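Local coordinates for protein 3-oxosteroid 1-dehydrogenase (Sterolibacterium denitrificans, PDB 7P18) that probably introduces a C1-C2 double bond into the A ring of 3-oxosteroids, with FAD as the hydride acceptor, at residues 315-327 against 361-373. Sequence-based numbering, arbitrary orientation.
Sequences ELMDWAWWVPSIH and SPYLEFGAAMYEN. With ANB (androsta-1,4-diene-3,17-dione), chain D.
Tyr-363, in the first turn of helix 363-373, sets its CB against Val-323 CG2 at 3.8 Å, while the backbone O of Trp-322 lies in plane at the edge of the Tyr-363 ring. From this hold the ring leads away from the strand, and its hydroxyl, hydrogen-bonded to Tyr-118, reaches the A ring of the androstadienedione. The place of Leu-364 suits a branched aliphatic chain: with CG anti to the backbone N (chi1 179°), one methyl, CD1, comes 3.4 Å from Ala-320 O and also meets the indole edge of Trp-319 and CD1 of Trp-322. Phe-366 offers a flat face to Pro-324, whose CG makes a CH-pi contact 4.1 Å from the ring centroid. Gly-367 lets strand and helix close up, since its CA is 3.5 Å from Trp-322 CB and a side chain there would collide with it. Ala-368, small enough for both indoles, receives Trp-319 CH2 and Trp-322 CD1. Tyr-371, its hydroxyl hydrogen-bonded to Pro-287 O, brings CE2 over one face of the broad Trp-322 indole in an oblique aromatic pair, planes at 48°; Ala-320 O caps the opposite face. With an alanine here instead of Trp-322, a gap is likely to open between Leu-364 and Tyr-371. Helix 363-373 thus crosses strand 320-326, which pairs with strand 486-502 in an antiparallel sheet, at 81° and delivers Tyr-363 to the steroid pocket of this FAD-dependent dehydrogenase.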
# COMPACT_ATOMS: atom_id res chain seq x y z
N GLU A 315 14.27 -10.42 9.22
CA GLU A 315 13.60 -9.96 10.45
C GLU A 315 12.16 -9.58 10.14
O GLU A 315 11.84 -9.34 8.95
CB GLU A 315 14.34 -8.77 11.09
CG GLU A 315 15.64 -9.16 11.76
CD GLU A 315 16.35 -8.06 12.53
OE1 GLU A 315 15.81 -6.92 12.64
OE2 GLU A 315 17.44 -8.39 13.06
N LEU A 316 11.35 -9.50 11.19
CA LEU A 316 9.93 -9.09 11.15
C LEU A 316 9.10 -10.03 10.24
O LEU A 316 8.03 -9.63 9.80
CB LEU A 316 9.87 -7.62 10.69
CG LEU A 316 10.54 -6.65 11.67
CD1 LEU A 316 10.62 -5.25 11.08
CD2 LEU A 316 9.78 -6.66 12.97
N MET A 317 9.53 -11.28 10.02
CA MET A 317 8.91 -12.15 8.98
C MET A 317 7.49 -12.55 9.39
O MET A 317 6.74 -13.00 8.51
CB MET A 317 9.79 -13.36 8.72
CG MET A 317 11.10 -13.00 8.04
SD MET A 317 10.93 -12.49 6.38
CE MET A 317 10.69 -14.08 5.56
N ASP A 318 7.14 -12.38 10.65
CA ASP A 318 5.80 -12.72 11.18
C ASP A 318 4.80 -11.58 10.92
O ASP A 318 3.60 -11.79 11.21
CB ASP A 318 5.89 -13.17 12.64
CG ASP A 318 6.49 -12.16 13.60
OD1 ASP A 318 7.33 -11.38 13.19
OD2 ASP A 318 6.06 -12.13 14.73
N TRP A 319 5.23 -10.44 10.35
CA TRP A 319 4.34 -9.27 10.12
C TRP A 319 4.02 -9.10 8.63
O TRP A 319 4.90 -9.27 7.76
CB TRP A 319 4.98 -7.99 10.70
CG TRP A 319 4.67 -7.85 12.16
CD1 TRP A 319 5.20 -8.58 13.16
CD2 TRP A 319 3.65 -7.05 12.76
NE1 TRP A 319 4.64 -8.26 14.35
CE2 TRP A 319 3.69 -7.31 14.14
CE3 TRP A 319 2.76 -6.09 12.28
CZ2 TRP A 319 2.85 -6.68 15.05
CZ3 TRP A 319 1.94 -5.45 13.18
CH2 TRP A 319 1.98 -5.74 14.54
N ALA A 320 2.78 -8.72 8.34
CA ALA A 320 2.37 -8.28 7.00
C ALA A 320 1.81 -6.86 7.13
O ALA A 320 1.42 -6.43 8.25
CB ALA A 320 1.36 -9.23 6.37
N TRP A 321 1.73 -6.19 6.00
CA TRP A 321 1.03 -4.90 5.91
C TRP A 321 -0.47 -5.21 5.84
O TRP A 321 -1.03 -5.21 4.74
CB TRP A 321 1.53 -4.09 4.72
CG TRP A 321 2.99 -3.74 4.67
CD1 TRP A 321 3.91 -4.19 3.77
CD2 TRP A 321 3.66 -2.68 5.38
NE1 TRP A 321 5.11 -3.53 3.91
CE2 TRP A 321 4.99 -2.63 4.93
CE3 TRP A 321 3.28 -1.84 6.42
CZ2 TRP A 321 5.91 -1.70 5.41
CZ3 TRP A 321 4.18 -0.92 6.91
CH2 TRP A 321 5.48 -0.86 6.41
N TRP A 322 -1.08 -5.51 6.98
CA TRP A 322 -2.49 -5.99 7.02
C TRP A 322 -3.41 -4.92 6.42
O TRP A 322 -3.15 -3.68 6.55
CB TRP A 322 -2.97 -6.36 8.43
CG TRP A 322 -2.05 -7.25 9.20
CD1 TRP A 322 -1.39 -6.94 10.34
CD2 TRP A 322 -1.74 -8.63 8.90
NE1 TRP A 322 -0.66 -8.03 10.76
CE2 TRP A 322 -0.82 -9.06 9.87
CE3 TRP A 322 -2.10 -9.52 7.88
CZ2 TRP A 322 -0.31 -10.36 9.89
CZ3 TRP A 322 -1.53 -10.78 7.86
CH2 TRP A 322 -0.67 -11.20 8.87
N VAL A 323 -4.47 -5.37 5.75
CA VAL A 323 -5.66 -4.53 5.44
C VAL A 323 -6.88 -5.44 5.52
O VAL A 323 -6.85 -6.55 4.99
CB VAL A 323 -5.52 -3.81 4.08
CG1 VAL A 323 -5.52 -4.71 2.86
CG2 VAL A 323 -6.55 -2.70 3.91
N PRO A 324 -8.01 -4.99 6.10
CA PRO A 324 -9.27 -5.72 5.96
C PRO A 324 -9.59 -5.76 4.47
O PRO A 324 -9.48 -4.77 3.81
CB PRO A 324 -10.31 -4.91 6.76
CG PRO A 324 -9.70 -3.54 6.91
CD PRO A 324 -8.19 -3.78 6.91
N SER A 325 -9.97 -6.94 3.93
CA SER A 325 -10.17 -7.08 2.47
C SER A 325 -11.46 -7.86 2.17
O SER A 325 -11.93 -8.63 3.03
CB SER A 325 -8.99 -7.73 1.77
OG SER A 325 -8.97 -9.11 2.08
N ILE A 326 -11.96 -7.65 0.95
CA ILE A 326 -13.29 -8.13 0.46
C ILE A 326 -13.10 -8.94 -0.83
O ILE A 326 -12.54 -8.40 -1.83
CB ILE A 326 -14.23 -6.94 0.17
CG1 ILE A 326 -14.44 -6.04 1.39
CG2 ILE A 326 -15.57 -7.40 -0.42
CD1 ILE A 326 -15.02 -6.71 2.58
N HIS A 327 -13.67 -10.13 -0.83
CA HIS A 327 -13.69 -11.02 -2.01
C HIS A 327 -14.67 -10.41 -3.02
O HIS A 327 -15.81 -10.03 -2.61
CB HIS A 327 -14.12 -12.43 -1.62
CG HIS A 327 -14.51 -13.25 -2.79
ND1 HIS A 327 -13.58 -13.74 -3.69
CD2 HIS A 327 -15.72 -13.62 -3.24
CE1 HIS A 327 -14.22 -14.37 -4.65
NE2 HIS A 327 -15.53 -14.31 -4.40
N SER A 361 -9.62 2.47 12.99
CA SER A 361 -8.18 2.14 13.22
C SER A 361 -7.45 2.21 11.87
O SER A 361 -7.94 1.75 10.85
CB SER A 361 -8.01 0.79 13.86
OG SER A 361 -6.64 0.37 13.82
N PRO A 362 -6.19 2.70 11.84
CA PRO A 362 -5.33 2.43 10.69
C PRO A 362 -5.38 0.93 10.36
O PRO A 362 -5.49 0.12 11.28
CB PRO A 362 -3.92 2.84 11.17
CG PRO A 362 -4.23 3.91 12.22
CD PRO A 362 -5.49 3.41 12.92
N TYR A 363 -5.27 0.61 9.06
CA TYR A 363 -5.47 -0.78 8.55
C TYR A 363 -4.44 -1.75 9.16
O TYR A 363 -4.83 -2.92 9.41
CB TYR A 363 -5.47 -0.84 7.03
CG TYR A 363 -4.64 0.20 6.33
CD1 TYR A 363 -5.13 1.49 6.19
CD2 TYR A 363 -3.42 -0.09 5.76
CE1 TYR A 363 -4.40 2.47 5.52
CE2 TYR A 363 -2.68 0.89 5.10
CZ TYR A 363 -3.16 2.18 5.01
OH TYR A 363 -2.45 3.20 4.39
N LEU A 364 -3.19 -1.35 9.38
CA LEU A 364 -2.20 -2.28 9.98
C LEU A 364 -2.67 -2.77 11.34
O LEU A 364 -2.71 -4.01 11.58
CB LEU A 364 -0.83 -1.59 10.09
CG LEU A 364 0.27 -2.43 10.72
CD1 LEU A 364 0.68 -3.57 9.83
CD2 LEU A 364 1.49 -1.58 11.03
N GLU A 365 -3.06 -1.85 12.21
CA GLU A 365 -3.50 -2.18 13.58
C GLU A 365 -4.83 -2.92 13.53
O GLU A 365 -5.05 -3.76 14.42
CB GLU A 365 -3.56 -0.92 14.43
CG GLU A 365 -2.17 -0.51 14.94
CD GLU A 365 -1.28 0.18 13.95
OE1 GLU A 365 -1.85 0.74 12.99
OE2 GLU A 365 -0.02 0.14 14.13
N PHE A 366 -5.68 -2.61 12.55
CA PHE A 366 -6.98 -3.31 12.37
C PHE A 366 -6.72 -4.82 12.13
O PHE A 366 -7.30 -5.64 12.84
CB PHE A 366 -7.77 -2.63 11.27
CG PHE A 366 -9.18 -3.14 11.12
CD1 PHE A 366 -9.40 -4.37 10.54
CD2 PHE A 366 -10.27 -2.34 11.48
CE1 PHE A 366 -10.68 -4.86 10.41
CE2 PHE A 366 -11.56 -2.82 11.30
CZ PHE A 366 -11.76 -4.08 10.75
N GLY A 367 -5.88 -5.17 11.15
CA GLY A 367 -5.45 -6.56 10.89
C GLY A 367 -4.89 -7.21 12.14
O GLY A 367 -5.34 -8.34 12.50
N ALA A 368 -3.98 -6.54 12.84
CA ALA A 368 -3.37 -7.10 14.06
C ALA A 368 -4.45 -7.38 15.10
O ALA A 368 -4.36 -8.42 15.77
CB ALA A 368 -2.32 -6.16 14.61
N ALA A 369 -5.46 -6.52 15.21
CA ALA A 369 -6.53 -6.66 16.21
C ALA A 369 -7.42 -7.85 15.82
O ALA A 369 -7.97 -8.45 16.75
CB ALA A 369 -7.34 -5.39 16.33
N MET A 370 -7.61 -8.13 14.54
CA MET A 370 -8.41 -9.32 14.09
C MET A 370 -7.72 -10.59 14.64
O MET A 370 -8.39 -11.43 15.27
CB MET A 370 -8.52 -9.40 12.57
CG MET A 370 -9.38 -8.30 11.95
SD MET A 370 -9.37 -8.30 10.21
CE MET A 370 -10.18 -9.85 9.81
N TYR A 371 -6.40 -10.68 14.49
CA TYR A 371 -5.62 -11.85 15.00
C TYR A 371 -5.69 -11.87 16.52
O TYR A 371 -5.84 -12.95 17.13
CB TYR A 371 -4.21 -11.87 14.44
CG TYR A 371 -4.10 -12.41 13.04
CD1 TYR A 371 -4.25 -13.77 12.77
CD2 TYR A 371 -3.92 -11.56 11.96
CE1 TYR A 371 -4.16 -14.26 11.48
CE2 TYR A 371 -3.81 -12.04 10.67
CZ TYR A 371 -3.97 -13.39 10.42
OH TYR A 371 -3.85 -13.83 9.15
N GLU A 372 -5.57 -10.72 17.17
CA GLU A 372 -5.58 -10.65 18.64
C GLU A 372 -6.93 -11.13 19.16
O GLU A 372 -6.96 -11.97 20.11
CB GLU A 372 -5.25 -9.24 19.14
CG GLU A 372 -4.95 -9.18 20.61
CD GLU A 372 -6.13 -9.21 21.57
OE1 GLU A 372 -7.28 -8.92 21.11
OE2 GLU A 372 -5.90 -9.54 22.77
N ASN A 373 -8.04 -10.66 18.58
CA ASN A 373 -9.38 -11.12 19.05
C ASN A 373 -9.63 -12.59 18.65
O ASN A 373 -10.26 -13.30 19.43
CB ASN A 373 -10.51 -10.23 18.55
CG ASN A 373 -11.80 -10.61 19.23
OD1 ASN A 373 -12.61 -11.32 18.65
ND2 ASN A 373 -11.96 -10.19 20.47
C1 ANB D . -3.34 3.28 1.14
C10 ANB D . -3.97 4.62 0.94
C11 ANB D . -5.76 3.59 -0.67
C12 ANB D . -6.68 3.78 -1.88
C13 ANB D . -7.34 5.15 -1.84
C14 ANB D . -6.23 6.20 -1.85
C15 ANB D . -6.96 7.51 -2.16
C16 ANB D . -8.07 7.09 -3.14
C17 ANB D . -8.15 5.58 -3.05
C18 ANB D . -8.32 5.30 -0.65
C19 ANB D . -4.94 4.85 2.13
C2 ANB D . -2.18 3.08 1.78
C3 ANB D . -1.29 4.20 2.07
C4 ANB D . -1.67 5.45 1.42
C5 ANB D . -2.90 5.69 0.96
C6 ANB D . -3.31 7.08 0.54
C7 ANB D . -4.14 7.11 -0.73
C8 ANB D . -5.30 6.13 -0.64
C9 ANB D . -4.73 4.71 -0.44
O1 ANB D . -0.28 4.08 2.77
O2 ANB D . -8.77 4.87 -3.80